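PDB 6GRE: plasmodesmata-located protein 5 from Arabidopsis thaliana, which modulates cell-to-cell trafficking in plants, restricting plasmodesmatal permeability during salicylic acid-triggered immune responses through regulation of callose deposition. Local coordinates for residues A[16-21]-A[26-31]; A[100-105]-A[206-211]. All blocks are in the same frame, centred on the assembly; numbering follows the deposited sequence.

Interaction 1 (A[16-21]-A[26-31])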
loop_
_atom_site.group_PDB
_atom_site.type_symbol
_atom_site.label_atom_id
_atom_site.label_comp_id
_atom_site.label_asym_id
_atom_site.label_seq_id
_atom_site.Cartn_x
_atom_site.Cartn_y
_atom_site.Cartn_z
ATOM N N ALA A 16 -0.026 10.998 -18.134
ATOM C CA ALA A 16 0.988 10.730 -19.156
ATOM C C ALA A 16 0.988 9.237 -19.507
ATOM O O ALA A 16 1.009 8.388 -18.613
ATOM C CB ALA A 16 2.344 11.185 -18.696
ATOM N N LYS A 17 0.988 8.954 -20.819
ATOM C CA LYS A 17 0.914 7.596 -21.380
ATOM C C LYS A 17 2.174 7.289 -22.191
ATOM O O LYS A 17 2.752 8.174 -22.828
ATOM C CB LYS A 17 -0.294 7.412 -22.302
ATOM C CG LYS A 17 -1.644 7.858 -21.760
ATOM C CD LYS A 17 -1.956 7.331 -20.376
ATOM C CE LYS A 17 -3.327 7.734 -19.888
ATOM N NZ LYS A 17 -4.382 6.873 -20.466
ATOM N N PHE A 18 2.568 6.011 -22.174
ATOM C CA PHE A 18 3.660 5.500 -22.989
ATOM C C PHE A 18 3.078 5.104 -24.345
ATOM O O PHE A 18 1.861 5.009 -24.475
ATOM C CB PHE A 18 4.358 4.319 -22.320
ATOM C CG PHE A 18 3.450 3.208 -21.859
ATOM C CD1 PHE A 18 2.866 2.348 -22.767
ATOM C CD2 PHE A 18 3.204 3.008 -20.512
ATOM C CE1 PHE A 18 2.050 1.313 -22.342
ATOM C CE2 PHE A 18 2.398 1.965 -20.090
ATOM C CZ PHE A 18 1.822 1.119 -21.002
ATOM N N SER A 19 3.952 4.887 -25.333
ATOM C CA SER A 19 3.489 4.624 -26.689
ATOM C C SER A 19 3.234 3.131 -26.863
ATOM O O SER A 19 3.884 2.308 -26.226
ATOM C CB SER A 19 4.444 5.159 -27.725
ATOM O OG SER A 19 5.794 4.976 -27.332
ATOM N N PRO A 20 2.284 2.750 -27.743
ATOM C CA PRO A 20 1.934 1.346 -27.973
ATOM C C PRO A 20 3.118 0.506 -28.463
ATOM O O PRO A 20 3.833 0.903 -29.401
ATOM C CB PRO A 20 0.857 1.411 -29.069
ATOM C CG PRO A 20 1.081 2.753 -29.736
ATOM C CD PRO A 20 1.524 3.664 -28.611
ATOM N N SER A 21 3.332 -0.630 -27.791
ATOM C CA SER A 21 4.364 -1.580 -28.110
ATOM C C SER A 21 5.767 -0.957 -27.985
ATOM O O SER A 21 6.745 -1.471 -28.523
ATOM C CB SER A 21 4.080 -2.195 -29.455
ATOM O OG SER A 21 2.886 -2.960 -29.355
ATOM N N THR A 26 6.746 -2.896 -22.867
ATOM C CA THR A 26 7.279 -4.221 -22.800
ATOM C C THR A 26 8.000 -4.442 -21.464
ATOM O O THR A 26 7.865 -5.481 -20.834
ATOM C CB THR A 26 8.234 -4.487 -23.978
ATOM O OG1 THR A 26 7.460 -4.260 -25.149
ATOM C CG2 THR A 26 8.820 -5.876 -23.945
ATOM N N ASN A 27 8.782 -3.453 -21.033
ATOM C CA ASN A 27 9.518 -3.551 -19.770
ATOM C C ASN A 27 8.546 -3.600 -18.572
ATOM O O ASN A 27 8.785 -4.340 -17.627
ATOM C CB ASN A 27 10.556 -2.430 -19.665
ATOM C CG ASN A 27 11.726 -2.644 -20.615
ATOM O OD1 ASN A 27 12.011 -3.772 -21.009
ATOM N ND2 ASN A 27 12.443 -1.578 -20.912
ATOM N N LEU A 28 7.486 -2.811 -18.647
ATOM C CA LEU A 28 6.436 -2.806 -17.602
ATOM C C LEU A 28 5.838 -4.209 -17.463
ATOM O O LEU A 28 5.703 -4.751 -16.357
ATOM C CB LEU A 28 5.375 -1.774 -17.963
ATOM C CG LEU A 28 4.129 -1.765 -17.075
ATOM C CD1 LEU A 28 4.515 -1.619 -15.597
ATOM C CD2 LEU A 28 3.164 -0.677 -17.501
ATOM N N ASN A 29 5.473 -4.825 -18.593
ATOM C CA ASN A 29 4.862 -6.138 -18.536
ATOM C C ASN A 29 5.840 -7.145 -17.953
ATOM O O ASN A 29 5.446 -8.014 -17.159
ATOM C CB ASN A 29 4.288 -6.577 -19.882
ATOM C CG ASN A 29 3.075 -5.763 -20.261
ATOM O OD1 ASN A 29 2.316 -5.343 -19.393
ATOM N ND2 ASN A 29 2.870 -5.513 -21.549
ATOM N N SER A 30 7.126 -7.018 -18.301
ATOM C CA SER A 30 8.148 -7.884 -17.721
ATOM C C SER A 30 8.264 -7.630 -16.217
ATOM O O SER A 30 8.403 -8.571 -15.457
ATOM C CB SER A 30 9.500 -7.721 -18.380
ATOM O OG SER A 30 9.382 -7.748 -19.787
ATOM N N LEU A 31 8.240 -6.347 -15.819
ATOM C CA LEU A 31 8.336 -5.969 -14.389
ATOM C C LEU A 31 7.212 -6.657 -13.605
ATOM O O LEU A 31 7.449 -7.272 -12.551
ATOM C CB LEU A 31 8.229 -4.451 -14.248
ATOM C CG LEU A 31 8.044 -3.960 -12.803
ATOM C CD1 LEU A 31 9.354 -4.078 -12.061
ATOM C CD2 LEU A 31 7.540 -2.529 -12.759
#

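Interaction 2 (A[100-105]-A[206-211])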
loop_
_atom_site.group_PDB
_atom_site.type_symbol
_atom_site.label_atom_id
_atom_site.label_comp_id
_atom_site.label_asym_id
_atom_site.label_seq_id
_atom_site.Cartn_x
_atom_site.Cartn_y
_atom_site.Cartn_z
ATOM N N MET A 100 -4.756 -3.055 -2.914
ATOM C CA MET A 100 -5.755 -4.031 -2.482
ATOM C C MET A 100 -5.672 -4.164 -0.961
ATOM O O MET A 100 -4.769 -3.638 -0.331
ATOM C CB MET A 100 -5.475 -5.383 -3.134
ATOM C CG MET A 100 -5.786 -5.321 -4.601
ATOM S SD MET A 100 -5.266 -6.761 -5.537
ATOM C CE MET A 100 -6.342 -8.022 -4.861
ATOM N N GLU A 101 -6.624 -4.876 -0.375
ATOM C CA GLU A 101 -6.624 -5.073 1.045
ATOM C C GLU A 101 -5.292 -5.692 1.501
ATOM O O GLU A 101 -4.705 -5.227 2.479
ATOM C CB GLU A 101 -7.807 -5.957 1.427
ATOM C CG GLU A 101 -8.011 -6.092 2.919
ATOM C CD GLU A 101 -8.577 -4.895 3.670
ATOM O OE1 GLU A 101 -8.873 -3.843 3.041
ATOM O OE2 GLU A 101 -8.752 -5.032 4.896
ATOM N N ASN A 102 -4.805 -6.703 0.778
ATOM C CA ASN A 102 -3.699 -7.512 1.275
ATOM C C ASN A 102 -2.381 -7.264 0.522
ATOM O O ASN A 102 -1.375 -7.857 0.868
ATOM C CB ASN A 102 -4.050 -8.989 1.198
ATOM C CG ASN A 102 -5.072 -9.367 2.250
ATOM O OD1 ASN A 102 -5.300 -8.607 3.185
ATOM N ND2 ASN A 102 -5.670 -10.532 2.087
ATOM N N CYS A 103 -2.365 -6.367 -0.451
ATOM C CA CYS A 103 -1.115 -6.103 -1.194
ATOM C C CYS A 103 -1.256 -4.825 -2.007
ATOM O O CYS A 103 -2.354 -4.324 -2.221
ATOM C CB CYS A 103 -0.701 -7.247 -2.121
ATOM S SG CYS A 103 -1.839 -7.546 -3.490
ATOM N N LEU A 104 -0.103 -4.306 -2.463
ATOM C CA LEU A 104 -0.072 -3.234 -3.449
ATOM C C LEU A 104 0.958 -3.576 -4.529
ATOM O O LEU A 104 1.898 -4.329 -4.249
ATOM C CB LEU A 104 0.258 -1.890 -2.784
ATOM C CG LEU A 104 1.637 -1.770 -2.132
ATOM C CD1 LEU A 104 2.718 -1.300 -3.128
ATOM C CD2 LEU A 104 1.594 -0.835 -0.920
ATOM N N ILE A 105 0.776 -2.978 -5.705
ATOM C CA ILE A 105 1.812 -2.895 -6.713
ATOM C C ILE A 105 1.948 -1.438 -7.139
ATOM O O ILE A 105 0.978 -0.674 -7.104
ATOM C CB ILE A 105 1.523 -3.834 -7.899
ATOM C CG1 ILE A 105 0.210 -3.503 -8.596
ATOM C CG2 ILE A 105 1.609 -5.278 -7.463
ATOM C CD1 ILE A 105 0.019 -4.227 -9.921
ATOM N N TYR A 206 -0.352 3.379 5.225
ATOM C CA TYR A 206 -1.759 3.380 5.567
ATOM C C TYR A 206 -1.974 2.936 7.014
ATOM O O TYR A 206 -1.125 2.258 7.592
ATOM C CB TYR A 206 -2.613 2.520 4.632
ATOM C CG TYR A 206 -2.431 1.027 4.723
ATOM C CD1 TYR A 206 -3.012 0.313 5.756
ATOM C CD2 TYR A 206 -1.745 0.304 3.760
ATOM C CE1 TYR A 206 -2.903 -1.062 5.843
ATOM C CE2 TYR A 206 -1.653 -1.076 3.819
ATOM C CZ TYR A 206 -2.249 -1.761 4.861
ATOM O OH TYR A 206 -2.111 -3.109 4.961
ATOM N N ALA A 207 -3.117 3.321 7.560
ATOM C CA ALA A 207 -3.535 2.834 8.864
ATOM C C ALA A 207 -5.043 2.593 8.784
ATOM O O ALA A 207 -5.761 3.419 8.203
ATOM C CB ALA A 207 -3.201 3.814 9.946
ATOM N N ARG A 208 -5.530 1.498 9.367
ATOM C CA ARG A 208 -6.936 1.204 9.295
ATOM C C ARG A 208 -7.361 0.416 10.529
ATOM O O ARG A 208 -6.531 -0.230 11.200
ATOM C CB ARG A 208 -7.255 0.423 8.014
ATOM C CG ARG A 208 -6.561 -0.915 7.859
ATOM C CD ARG A 208 -6.791 -1.504 6.464
ATOM N NE ARG A 208 -6.220 -2.842 6.352
ATOM C CZ ARG A 208 -5.677 -3.375 5.253
ATOM N NH1 ARG A 208 -5.564 -2.679 4.131
ATOM N NH2 ARG A 208 -5.265 -4.635 5.283
ATOM N N PHE A 209 -8.643 0.460 10.829
ATOM C CA PHE A 209 -9.163 -0.329 11.921
ATOM C C PHE A 209 -10.591 -0.762 11.604
ATOM O O PHE A 209 -11.298 -0.172 10.791
ATOM C CB PHE A 209 -9.076 0.363 13.280
ATOM C CG PHE A 209 -10.177 1.345 13.588
ATOM C CD1 PHE A 209 -10.202 2.556 12.949
ATOM C CD2 PHE A 209 -11.121 1.098 14.571
ATOM C CE1 PHE A 209 -11.212 3.465 13.214
ATOM C CE2 PHE A 209 -12.101 2.021 14.878
ATOM C CZ PHE A 209 -12.139 3.219 14.203
ATOM N N SER A 210 -11.005 -1.819 12.302
ATOM C CA SER A 210 -12.355 -2.355 12.139
ATOM C C SER A 210 -12.900 -2.686 13.527
ATOM O O SER A 210 -12.153 -3.007 14.423
ATOM C CB SER A 210 -12.354 -3.570 11.240
ATOM O OG SER A 210 -11.467 -4.569 11.737
ATOM N N VAL A 211 -14.219 -2.560 13.695
ATOM C CA VAL A 211 -14.890 -2.897 14.945
ATOM C C VAL A 211 -15.945 -3.930 14.588
ATOM O O VAL A 211 -16.863 -3.616 13.841
ATOM C CB VAL A 211 -15.540 -1.684 15.630
ATOM C CG1 VAL A 211 -16.236 -2.084 16.929
ATOM C CG2 VAL A 211 -14.560 -0.545 15.866
HETATM O O HOH W 1 -1.845 -4.368 2.521
#

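Interaction 1 (A[16-21]-A[26-31])
Phe-18 and Leu-28 make the apolar part of this contact, each pointing its CB at the other segment. CE2 of the Phe-18 ring lies 3.8 Å from CD2 of Leu-28, and the two side chains cross at about a right angle, the methyl meeting the ring obliquely. Leu-28 carries its CG opposite the backbone N (chi1 173°), which sends the branched end off the helix toward the loop. A large apolar ring suits a buried position where the loop lies against the helix, and a branched leucine can touch several neighbours: Leu-28 also packs on Val-60 and Tyr-107 of the sheet, while Phe-18 meets the ring of Tyr-24.

No hydrogen bond crosses between the segments; the polar groups bond along the chain. Thr-26 O accepts the backbone N of Ser-30, at 3.1 Å. Threonine suits its exposed place, since its hydroxyl OG1 reaches back one turn to Ser-22 O, just ahead of helix 23-38.

The arrangement is loop-on-helix packing in the first Gnk2-homologous (DUF26) domain, where the loop after strand 10-13 folds beside helix 23-38, which itself lies against the five-stranded antiparallel sheet.

Interaction 2 (A[100-105]-A[206-211])
Arg-208 starts with its CG between the backbone N and the carbonyl carbon (chi1 60°) and then runs extended from CG to NE, a shape that carries the guanidinium from strand 205-211 across to the turn, where its edge meets Glu-101 O; the glutamate, bent at chi2 (73°), folds its carboxylate back over that group. The two flat groups stack with their planes only 8° apart. Glu-101 OE2 sits over the centre of one guanidinium face, 3.5 Å from Arg-208 NH2, a salt bridge of charge alone because no N-H points at the oxygen. The directed bonds go instead to the backbone: Arg-208 NH2 and NH1 both grip Glu-101 O, at 2.9 Å and 3.2 Å, end-on and nearly in the guanidinium plane. NH1 meets a lone pair in the carbonyl plane, whereas NH2 comes in tilted from it.

Glu-101 belongs to the turn between strands 96-99 and 103-108 of the first Gnk2-homologous domain, and Arg-208 to the second, so this contact bridges the tandem DUF26 modules. Arginine suits the place, since one group can bind a carbonyl at its edge and a carboxylate on its face.

Tyr-206 OH lies over the other guanidinium face, offset toward the rim. A water 2.8 Å from Tyr-206 OH donates to Glu-101 O, at 3.0 Å, giving that carbonyl a third donor. Arg-208 NH1 also bonds Tyr-201 OH, and Asn-102 OD1 is engaged by Arg-67.

From the N terminus, strand 10-13 leads into the loop that holds 16-21, and interaction 1 closes a short local loop as the chain enters helix 23-38. The chain then adds strands 44-49 and 60-66, helix 72-90 and strand 96-99 before the turn at 100-105, which leads into the sheet's remaining strand, 103-108. Interaction 2 opens there and closes a hundred residues later on the last strand of the second domain, 205-211. The two contacts are thus in series, neither nesting nor crossing. The centres of interactions 1 and 2 are about 28 Å apart. Interaction 1 ties a loop to a helix within the first domain, whereas interaction 2 joins the two domains, its centre about 7 Å from the centre of the chain.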